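Local coordinates for protein glycogen synthase (Cyanobacterium sp. CLg1, PDB 6GNF) that is a bacterial glycogen synthase of the two-domain, GT-B-type glycosyltransferase superfamily, modelled with adenosine-5'-diphosphate and a glycan bound, at residues 333-336 with 337-341; 485-488 with 489-492; 62-65 with 66-69; 530-533 with 534-538. All blocks are in the same frame, centred on the assembly; numbering follows the deposited sequence.

Interaction 1 (333-336 with 337-341); sequences LCKV and ALQKE
Lys335 and Gln339 lie one turn apart on helix 327-341. Gln339 N donates to Lys335 O over 2.9 Å, and the bond is nearly straight at 169°. The same i to i+4 pattern runs along the rest of the contact. Ala337 N bonds Leu333 O, Leu338 N bonds Cys334 O, and Lys340 N bonds Val336 O at 3.0 Å.

The two long polar side chains of this turn cross at an angle, the terminal NE2 of Gln339 lying 4.0 Å from CE of Lys335, and no bond joins them. Each serves a partner elsewhere. Lys335 NZ forms a salt bridge with Asp425 and hydrogen bonds to the carbonyls of Pro348 and Ile350. The Gln339 amide spans two groups: OE1 takes the N-H of Asp347, and NE2 donates to OE1 of Gln381.

Gln339 has CG beside its own backbone N (chi1 -73°). That setting lays CG 3.3 Å from Lys335 O, against the backbone of the previous turn. Three residues before Gln339, CG2 of Val336 comes within 4.1 Å of its OE1. The methyl of Ala337 rests 3.4 Å from Leu333 O.

Around this turn, Cys334, Ala337 and Leu338 pack on helix 414-423, while Leu338 and Gln339 touch strand 352-356 of the six-stranded parallel sheet.

The chemistry is divided. Backbone bonds hold the turn itself, while the buried ammonium and amide spend their polarity on neighbouring parts of the fold. Three partners hold the ammonium and two hold the amide, which probably limits their freedom to rotate.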
loop_
_atom_site.group_PDB
_atom_site.type_symbol
_atom_site.label_atom_id
_atom_site.label_comp_id
_atom_site.label_asym_id
_atom_site.label_seq_id
_atom_site.Cartn_x
_atom_site.Cartn_y
_atom_site.Cartn_z
ATOM N N LEU A 333 18.989 16.293 -18.462
ATOM C CA LEU A 333 18.681 15.518 -19.657
ATOM C C LEU A 333 17.379 14.746 -19.444
ATOM O O LEU A 333 16.516 14.722 -20.319
ATOM C CB LEU A 333 19.850 14.595 -20.023
ATOM C CG LEU A 333 19.812 13.853 -21.373
ATOM C CD1 LEU A 333 21.214 13.426 -21.789
ATOM C CD2 LEU A 333 18.904 12.633 -21.354
ATOM N N CYS A 334 17.222 14.150 -18.267
ATOM C CA CYS A 334 15.967 13.484 -17.906
ATOM C C CYS A 334 14.777 14.450 -17.939
ATOM O O CYS A 334 13.703 14.086 -18.400
ATOM C CB CYS A 334 16.084 12.832 -16.531
ATOM S SG CYS A 334 17.170 11.387 -16.526
ATOM N N LYS A 335 14.979 15.677 -17.468
ATOM C CA LYS A 335 13.927 16.697 -17.492
ATOM C C LYS A 335 13.473 17.002 -18.918
ATOM O O LYS A 335 12.277 16.984 -19.217
ATOM C CB LYS A 335 14.400 17.988 -16.815
ATOM C CG LYS A 335 13.299 19.024 -16.641
ATOM C CD LYS A 335 13.744 20.171 -15.755
ATOM C CE LYS A 335 12.651 21.214 -15.619
ATOM N NZ LYS A 335 13.014 22.261 -14.623
ATOM N N VAL A 336 14.426 17.334 -19.781
ATOM C CA VAL A 336 14.140 17.583 -21.195
ATOM C C VAL A 336 13.490 16.374 -21.882
ATOM O O VAL A 336 12.627 16.540 -22.744
ATOM C CB VAL A 336 15.421 18.048 -21.928
ATOM C CG1 VAL A 336 15.319 17.897 -23.437
ATOM C CG2 VAL A 336 15.802 19.457 -21.494
ATOM N N ALA A 337 13.900 15.165 -21.501
ATOM C CA ALA A 337 13.303 13.938 -22.035
ATOM C C ALA A 337 11.836 13.785 -21.618
ATOM O O ALA A 337 10.987 13.427 -22.439
ATOM C CB ALA A 337 14.103 12.722 -21.590
ATOM N N LEU A 338 11.550 14.054 -20.347
ATOM C CA LEU A 338 10.179 14.028 -19.835
ATOM C C LEU A 338 9.319 15.056 -20.553
ATOM O O LEU A 338 8.217 14.751 -21.009
ATOM C CB LEU A 338 10.168 14.315 -18.331
ATOM C CG LEU A 338 8.820 14.353 -17.607
ATOM C CD1 LEU A 338 8.087 13.026 -17.732
ATOM C CD2 LEU A 338 9.037 14.714 -16.146
ATOM N N GLN A 339 9.833 16.274 -20.655
ATOM C CA GLN A 339 9.126 17.354 -21.329
ATOM C C GLN A 339 8.728 16.959 -22.745
ATOM O O GLN A 339 7.568 17.133 -23.129
ATOM C CB GLN A 339 9.977 18.629 -21.344
ATOM C CG GLN A 339 10.060 19.286 -19.977
ATOM C CD GLN A 339 10.961 20.503 -19.941
ATOM O OE1 GLN A 339 11.929 20.600 -20.691
ATOM N NE2 GLN A 339 10.654 21.438 -19.049
ATOM N N LYS A 340 9.694 16.472 -23.521
ATOM C CA LYS A 340 9.419 16.023 -24.884
ATOM C C LYS A 340 8.440 14.852 -24.918
ATOM O O LYS A 340 7.536 14.824 -25.742
ATOM C CB LYS A 340 10.707 15.631 -25.609
ATOM C CG LYS A 340 10.453 14.891 -26.914
ATOM C CD LYS A 340 11.584 15.050 -27.906
ATOM C CE LYS A 340 11.177 14.505 -29.266
ATOM N NZ LYS A 340 10.848 13.053 -29.198
ATOM N N GLU A 341 8.630 13.881 -24.038
ATOM C CA GLU A 341 7.745 12.716 -23.998
ATOM C C GLU A 341 6.282 13.118 -23.777
ATOM O O GLU A 341 5.375 12.471 -24.290
ATOM C CB GLU A 341 8.191 11.745 -22.898
ATOM C CG GLU A 341 7.560 10.361 -22.974
ATOM C CD GLU A 341 8.144 9.478 -24.055
ATOM O OE1 GLU A 341 8.853 9.970 -24.957
ATOM O OE2 GLU A 341 7.888 8.260 -23.989
#

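Interaction 2 (485-488 with 489-492); sequences EELL and QQGV
Gln489 reaches back to Glu485 across the first turn of helix 485-503, the N-terminal turn of an alpha-helix. Its backbone N donates to Glu485 O at 3.2 Å, with the donor standing above the carbonyl plane. A second, weak bond runs from the same N-H to Glu486 O. The side chains of Gln489 and Glu485 run side by side and point the same way. Both chains bend at chi2, which brings NE2 of Gln489 to 2.9 Å from OE2 of Glu485. This bond is also weak, since the N-H meets the oxygen at 124°. The amide and carboxylate planes are 30° apart. OE1 of Gln489 has a weak bond of its own, to Lys374 NZ, so the amide lies between a carboxylate and an ammonium group.

Gln490 N donates to Glu486 O at 3.3 Å, in the carbonyl plane. The Gln490 side chain is extended beyond CG, and it runs aslant to the Leu487 side chain, with NE2 of Gln490 3.3 Å from methyl CD2 of Leu487. OE2 of Glu486 approaches only the CG methylene of Gln490, at 4.2 Å.

Gly491 N bonds Leu487 O at 3.0 Å. With no side chain here, the helix presents bare backbone at a buried position.

Val492 and Leu488 both touch helix 365-370, Val492 through Val367 and Ala370, Leu488 through Asp366 and Ala370. Val492 N completes the series with a 3.0 Å bond to Leu488 O. Its CG2 is anti to its own carbonyl carbon, which leaves that methyl 3.4 Å from Leu488 O.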
loop_
_atom_site.group_PDB
_atom_site.type_symbol
_atom_site.label_atom_id
_atom_site.label_comp_id
_atom_site.label_asym_id
_atom_site.label_seq_id
_atom_site.Cartn_x
_atom_site.Cartn_y
_atom_site.Cartn_z
ATOM N N GLU A 485 -18.006 20.823 -4.514
ATOM C CA GLU A 485 -17.230 21.819 -5.240
ATOM C C GLU A 485 -16.583 22.794 -4.258
ATOM O O GLU A 485 -15.484 23.300 -4.494
ATOM C CB GLU A 485 -18.132 22.567 -6.233
ATOM C CG GLU A 485 -17.465 23.722 -6.976
ATOM C CD GLU A 485 -16.182 23.319 -7.683
ATOM O OE1 GLU A 485 -16.098 22.158 -8.134
ATOM O OE2 GLU A 485 -15.270 24.165 -7.796
ATOM N N GLU A 486 -17.290 23.060 -3.167
ATOM C CA GLU A 486 -16.784 23.872 -2.066
ATOM C C GLU A 486 -15.459 23.327 -1.520
ATOM O O GLU A 486 -14.432 24.007 -1.580
ATOM C CB GLU A 486 -17.857 23.938 -0.962
ATOM C CG GLU A 486 -17.395 24.350 0.429
ATOM C CD GLU A 486 -16.969 25.796 0.502
ATOM O OE1 GLU A 486 -17.555 26.532 1.321
ATOM O OE2 GLU A 486 -16.056 26.191 -0.250
ATOM N N LEU A 487 -15.499 22.113 -0.982
ATOM C CA LEU A 487 -14.325 21.503 -0.353
ATOM C C LEU A 487 -13.206 21.190 -1.355
ATOM O O LEU A 487 -12.016 21.274 -1.023
ATOM C CB LEU A 487 -14.721 20.232 0.405
ATOM C CG LEU A 487 -15.600 20.440 1.641
ATOM C CD1 LEU A 487 -16.073 19.101 2.191
ATOM C CD2 LEU A 487 -14.863 21.236 2.712
ATOM N N LEU A 488 -13.585 20.859 -2.589
ATOM C CA LEU A 488 -12.622 20.654 -3.670
ATOM C C LEU A 488 -11.770 21.900 -3.879
ATOM O O LEU A 488 -10.554 21.805 -4.069
ATOM C CB LEU A 488 -13.348 20.298 -4.973
ATOM C CG LEU A 488 -12.504 19.955 -6.205
ATOM C CD1 LEU A 488 -11.603 18.756 -5.945
ATOM C CD2 LEU A 488 -13.404 19.690 -7.401
ATOM N N GLN A 489 -12.407 23.066 -3.835
ATOM C CA GLN A 489 -11.704 24.317 -4.083
ATOM C C GLN A 489 -10.810 24.709 -2.901
ATOM O O GLN A 489 -9.769 25.339 -3.087
ATOM C CB GLN A 489 -12.699 25.434 -4.426
ATOM C CG GLN A 489 -12.174 26.436 -5.444
ATOM C CD GLN A 489 -11.709 25.786 -6.740
ATOM O OE1 GLN A 489 -10.664 26.144 -7.278
ATOM N NE2 GLN A 489 -12.469 24.809 -7.229
ATOM N N GLN A 490 -11.181 24.293 -1.696
ATOM C CA GLN A 490 -10.327 24.496 -0.525
ATOM C C GLN A 490 -9.058 23.669 -0.651
ATOM O O GLN A 490 -7.972 24.124 -0.283
ATOM C CB GLN A 490 -11.052 24.097 0.755
ATOM C CG GLN A 490 -12.309 24.904 1.025
ATOM C CD GLN A 490 -12.792 24.780 2.454
ATOM O OE1 GLN A 490 -13.375 25.711 2.994
ATOM N NE2 GLN A 490 -12.550 23.631 3.076
ATOM N N GLY A 491 -9.208 22.446 -1.155
ATOM C CA GLY A 491 -8.071 21.581 -1.446
ATOM C C GLY A 491 -7.138 22.199 -2.470
ATOM O O GLY A 491 -5.915 22.184 -2.295
ATOM N N VAL A 492 -7.715 22.745 -3.543
ATOM C CA VAL A 492 -6.939 23.420 -4.582
ATOM C C VAL A 492 -6.063 24.506 -3.967
ATOM O O VAL A 492 -4.844 24.510 -4.156
ATOM C CB VAL A 492 -7.857 24.029 -5.672
ATOM C CG1 VAL A 492 -7.105 25.025 -6.545
ATOM C CG2 VAL A 492 -8.456 22.925 -6.529
#

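Interaction 3 (62-65 with 66-69); sequences APRF and DQYE. With SO4 (sulfate ion), chain G.
Arg64 and Gln67 meet in a tight local turn as the chain leaves strand 57-63 of the nine-stranded sheet. Two inverse gamma turns shape it, one centred on Arg64 and one on Gln67. Each is closed by a weak backbone bond, Phe65 N to Pro63 O and Tyr68 N to Asp66 O.

The Arg64 chain is fully extended from CG to NE and carries the guanidinium alongside Gln67, with NH2 3.6 Å from Gln67 CB. Both residues hold a sulfate ion, probably from the crystallisation liquor. Arg64 NH1 donates almost straight to sulfate O2 (3.1 Å, 175°), and NH2 donates to sulfate O4. Gln67 NE2 adds a weak bond to the same O2 at 2.9 Å. Arg90 NH2 also bonds the sulfate. The protein also fixes Arg64 by a salt bridge to Asp105 and a cation-pi contact with Phe92.

A water links the two halves of the turn: it accepts from Arg64 NH2 at 2.7 Å and donates to Tyr68 O. Asp66 turns elsewhere, and its OD2 takes the N-H of Asn117.

The Tyr68 side chain folds back toward Phe65. Its OH receives a weak bond from Phe65 N at 3.5 Å. Asp66 O sits over the centre of the Tyr68 ring, 3.5 Å above its plane, and the same oxygen is 3.2 Å from Arg64 CG.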
loop_
_atom_site.group_PDB
_atom_site.type_symbol
_atom_site.label_atom_id
_atom_site.label_comp_id
_atom_site.label_asym_id
_atom_site.label_seq_id
_atom_site.Cartn_x
_atom_site.Cartn_y
_atom_site.Cartn_z
ATOM N N ALA A 62 0.758 -16.041 -0.056
ATOM C CA ALA A 62 -0.226 -15.236 -0.761
ATOM C C ALA A 62 -0.924 -16.096 -1.796
ATOM O O ALA A 62 -0.457 -17.187 -2.110
ATOM C CB ALA A 62 0.459 -14.066 -1.430
ATOM N N PRO A 63 -2.038 -15.608 -2.353
ATOM C CA PRO A 63 -2.744 -16.413 -3.358
ATOM C C PRO A 63 -1.976 -16.543 -4.657
ATOM O O PRO A 63 -1.249 -15.630 -5.045
ATOM C CB PRO A 63 -4.037 -15.624 -3.598
ATOM C CG PRO A 63 -4.212 -14.803 -2.363
ATOM C CD PRO A 63 -2.824 -14.428 -1.949
ATOM N N ARG A 64 -2.130 -17.674 -5.331
ATOM C CA ARG A 64 -1.541 -17.874 -6.655
ATOM C C ARG A 64 -2.505 -17.342 -7.718
ATOM O O ARG A 64 -3.324 -18.070 -8.263
ATOM C CB ARG A 64 -1.236 -19.359 -6.877
ATOM C CG ARG A 64 -0.465 -19.675 -8.148
ATOM C CD ARG A 64 -0.200 -21.166 -8.209
ATOM N NE ARG A 64 0.532 -21.554 -9.404
ATOM C CZ ARG A 64 0.074 -22.326 -10.384
ATOM N NH1 ARG A 64 -1.150 -22.834 -10.371
ATOM N NH2 ARG A 64 0.870 -22.592 -11.404
ATOM N N PHE A 65 -2.404 -16.049 -7.998
ATOM C CA PHE A 65 -3.291 -15.386 -8.955
ATOM C C PHE A 65 -2.910 -15.694 -10.382
ATOM O O PHE A 65 -3.759 -15.642 -11.267
ATOM C CB PHE A 65 -3.296 -13.874 -8.736
ATOM C CG PHE A 65 -3.969 -13.447 -7.460
ATOM C CD1 PHE A 65 -5.312 -13.734 -7.241
ATOM C CD2 PHE A 65 -3.277 -12.743 -6.492
ATOM C CE1 PHE A 65 -5.938 -13.338 -6.071
ATOM C CE2 PHE A 65 -3.900 -12.342 -5.322
ATOM C CZ PHE A 65 -5.233 -12.641 -5.116
ATOM N N ASP A 66 -1.634 -16.003 -10.604
ATOM C CA ASP A 66 -1.138 -16.410 -11.916
ATOM C C ASP A 66 -0.201 -17.594 -11.801
ATOM O O ASP A 66 0.231 -17.952 -10.713
ATOM C CB ASP A 66 -0.407 -15.243 -12.590
ATOM C CG ASP A 66 -1.355 -14.144 -13.030
ATOM O OD1 ASP A 66 -1.824 -14.244 -14.184
ATOM O OD2 ASP A 66 -1.675 -13.230 -12.231
ATOM N N GLN A 67 0.101 -18.207 -12.936
ATOM C CA GLN A 67 1.007 -19.338 -12.966
ATOM C C GLN A 67 2.445 -18.845 -13.004
ATOM O O GLN A 67 3.071 -18.870 -14.053
ATOM C CB GLN A 67 0.688 -20.219 -14.171
ATOM C CG GLN A 67 -0.728 -20.754 -14.128
ATOM C CD GLN A 67 -1.001 -21.763 -15.216
ATOM O OE1 GLN A 67 -0.827 -21.476 -16.392
ATOM N NE2 GLN A 67 -1.445 -22.958 -14.827
ATOM N N TYR A 68 2.969 -18.436 -11.851
ATOM C CA TYR A 68 4.292 -17.811 -11.783
ATOM C C TYR A 68 5.352 -18.797 -12.230
ATOM O O TYR A 68 5.383 -19.924 -11.743
ATOM C CB TYR A 68 4.590 -17.322 -10.368
ATOM C CG TYR A 68 3.486 -16.461 -9.793
ATOM C CD1 TYR A 68 3.039 -15.338 -10.471
ATOM C CD2 TYR A 68 2.886 -16.777 -8.578
ATOM C CE1 TYR A 68 2.029 -14.541 -9.955
ATOM C CE2 TYR A 68 1.873 -15.992 -8.059
ATOM C CZ TYR A 68 1.449 -14.873 -8.751
ATOM O OH TYR A 68 0.438 -14.102 -8.215
ATOM N N GLU A 69 6.216 -18.366 -13.142
ATOM C CA GLU A 69 7.145 -19.278 -13.819
ATOM C C GLU A 69 8.195 -19.905 -12.913
ATOM O O GLU A 69 8.592 -21.038 -13.132
ATOM C CB GLU A 69 7.850 -18.563 -14.972
ATOM C CG GLU A 69 6.945 -18.302 -16.165
ATOM C CD GLU A 69 7.714 -18.123 -17.457
ATOM O OE1 GLU A 69 7.572 -18.978 -18.361
ATOM O OE2 GLU A 69 8.470 -17.134 -17.570
HETATM S S SO4 G . -1.150 -25.803 -13.015
HETATM O O1 SO4 G . -1.337 -27.056 -12.238
HETATM O O2 SO4 G . -2.094 -24.741 -12.586
HETATM O O3 SO4 G . -1.409 -26.108 -14.439
HETATM O O4 SO4 G . 0.241 -25.321 -12.856
HETATM O O HOH W 1 3.206 -21.464 -10.563
#

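Interaction 4 (530-533 with 534-538); sequences AKYV and DIFEQ
Tyr532 and Phe536 stand one turn apart on helix 526-540, side by side and pointing the same way. Both have CG beside the backbone N and anti to the carbonyl carbon (chi1 -81° and -65°), and this sends both rings out on one flank of the helix. The rings touch where CD1 of Tyr532 comes 3.9 Å from CZ of Phe536. The backbone takes part too: Tyr532 O lies over one face of the Phe536 ring, 3.2 Å from CG and offset toward the rim. The same oxygen accepts Phe536 N at 2.8 Å, nearly along the C=O axis.

Val533 and Glu537 form a second pair. The Glu537 chain is extended beyond CG and runs alongside the valine. Its OE2 is 3.4 Å from CG1 of Val533, a contact of carboxylate with methyl. Glu537 N bonds Val533 O at 2.8 Å.

Asp534 bends back over the preceding turn, with CG 3.5 Å from Ala530 O, while its N donates to that same carbonyl oxygen. Ile535 N bonds Lys531 O at 3.1 Å.

The aromatic flank packs on the nine-stranded sheet and a neighbouring helix. Tyr532 touches Leu199 and Leu269 of the sheet and Leu47 of helix 39-54; Phe536 touches Val197 of the sheet.

The helix is amphipathic here. Its buried aromatic side faces the sheet, and Lys531 and Asp534 are exposed. No side chain here bonds another. The helical backbone spaces the rings, and apolar contact holds them against the sheet and helix 39-54.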
loop_
_atom_site.group_PDB
_atom_site.type_symbol
_atom_site.label_atom_id
_atom_site.label_comp_id
_atom_site.label_asym_id
_atom_site.label_seq_id
_atom_site.Cartn_x
_atom_site.Cartn_y
_atom_site.Cartn_z
ATOM N N ALA A 530 15.226 -3.297 11.419
ATOM C CA ALA A 530 15.803 -3.452 12.753
ATOM C C ALA A 530 14.781 -3.172 13.862
ATOM O O ALA A 530 14.805 -3.819 14.902
ATOM C CB ALA A 530 17.017 -2.553 12.906
ATOM N N LYS A 531 13.883 -2.216 13.632
ATOM C CA LYS A 531 12.822 -1.924 14.588
ATOM C C LYS A 531 11.804 -3.047 14.650
ATOM O O LYS A 531 11.322 -3.368 15.725
ATOM C CB LYS A 531 12.096 -0.641 14.234
ATOM C CG LYS A 531 12.901 0.622 14.430
ATOM C CD LYS A 531 12.013 1.809 14.092
ATOM C CE LYS A 531 12.810 3.052 13.783
ATOM N NZ LYS A 531 13.499 3.533 15.006
ATOM N N TYR A 532 11.448 -3.613 13.496
ATOM C CA TYR A 532 10.578 -4.793 13.469
ATOM C C TYR A 532 11.203 -5.945 14.267
ATOM O O TYR A 532 10.540 -6.585 15.092
ATOM C CB TYR A 532 10.294 -5.243 12.027
ATOM C CG TYR A 532 9.205 -4.464 11.323
ATOM C CD1 TYR A 532 7.870 -4.830 11.449
ATOM C CD2 TYR A 532 9.507 -3.374 10.513
ATOM C CE1 TYR A 532 6.870 -4.119 10.801
ATOM C CE2 TYR A 532 8.519 -2.663 9.860
ATOM C CZ TYR A 532 7.206 -3.030 10.002
ATOM O OH TYR A 532 6.253 -2.284 9.327
ATOM N N VAL A 533 12.494 -6.178 14.065
ATOM C CA VAL A 533 13.196 -7.251 14.766
ATOM C C VAL A 533 13.099 -7.051 16.274
ATOM O O VAL A 533 12.870 -8.005 17.006
ATOM C CB VAL A 533 14.682 -7.350 14.341
ATOM C CG1 VAL A 533 15.464 -8.268 15.264
ATOM C CG2 VAL A 533 14.788 -7.851 12.914
ATOM N N ASP A 534 13.285 -5.818 16.744
ATOM C CA ASP A 534 13.156 -5.523 18.182
ATOM C C ASP A 534 11.783 -5.863 18.730
ATOM O O ASP A 534 11.670 -6.490 19.779
ATOM C CB ASP A 534 13.454 -4.057 18.475
ATOM C CG ASP A 534 14.942 -3.754 18.439
ATOM O OD1 ASP A 534 15.729 -4.697 18.187
ATOM O OD2 ASP A 534 15.331 -2.584 18.666
ATOM N N ILE A 535 10.748 -5.432 18.022
ATOM C CA ILE A 535 9.380 -5.755 18.402
ATOM C C ILE A 535 9.150 -7.262 18.387
ATOM O O ILE A 535 8.602 -7.798 19.349
ATOM C CB ILE A 535 8.370 -4.997 17.520
ATOM C CG1 ILE A 535 8.277 -3.552 18.016
ATOM C CG2 ILE A 535 6.990 -5.637 17.572
ATOM C CD1 ILE A 535 7.788 -2.573 16.983
ATOM N N PHE A 536 9.622 -7.938 17.338
ATOM C CA PHE A 536 9.473 -9.391 17.235
ATOM C C PHE A 536 10.176 -10.112 18.379
ATOM O O PHE A 536 9.621 -11.045 18.952
ATOM C CB PHE A 536 10.003 -9.926 15.894
ATOM C CG PHE A 536 9.234 -9.465 14.678
ATOM C CD1 PHE A 536 7.906 -9.063 14.756
ATOM C CD2 PHE A 536 9.848 -9.467 13.435
ATOM C CE1 PHE A 536 7.224 -8.651 13.620
ATOM C CE2 PHE A 536 9.166 -9.060 12.295
ATOM C CZ PHE A 536 7.850 -8.653 12.387
ATOM N N GLU A 537 11.373 -9.662 18.732
ATOM C CA GLU A 537 12.138 -10.298 19.809
ATOM C C GLU A 537 11.458 -10.172 21.169
ATOM O O GLU A 537 11.565 -11.072 21.996
ATOM C CB GLU A 537 13.566 -9.757 19.872
ATOM C CG GLU A 537 14.498 -10.455 18.890
ATOM C CD GLU A 537 15.822 -9.734 18.675
ATOM O OE1 GLU A 537 16.082 -8.677 19.312
ATOM O OE2 GLU A 537 16.611 -10.226 17.838
ATOM N N GLN A 538 10.775 -9.054 21.400
ATOM C CA GLN A 538 10.001 -8.855 22.630
ATOM C C GLN A 538 8.811 -9.802 22.722
ATOM O O GLN A 538 8.465 -10.268 23.806
ATOM C CB GLN A 538 9.504 -7.409 22.735
ATOM C CG GLN A 538 10.545 -6.342 23.033
ATOM C CD GLN A 538 11.560 -6.781 24.066
ATOM O OE1 GLN A 538 11.320 -6.690 25.272
ATOM N NE2 GLN A 538 12.683 -7.299 23.598
#

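Following the chain from the N terminus, the order is interaction 3, 1, 2 and 4. Each is a continuous stretch, so none closes a long loop, and none nests in or crosses another. Interaction 3 leads from strand 57-63 of the nine-stranded sheet into the loop before strand 72-82, and Arg64 ties it to strand 99-105. Interaction 1, on helix 327-341, joins the six-stranded parallel sheet to helix 414-423. Interaction 2 starts helix 485-503 against helix 365-370; its centre is about 32 Å from that of interaction 1. Interaction 4, on the last helix, returns the chain to the nine-stranded sheet. Interactions 3 and 4 lie on the opposite side of the chain's centre from interaction 2.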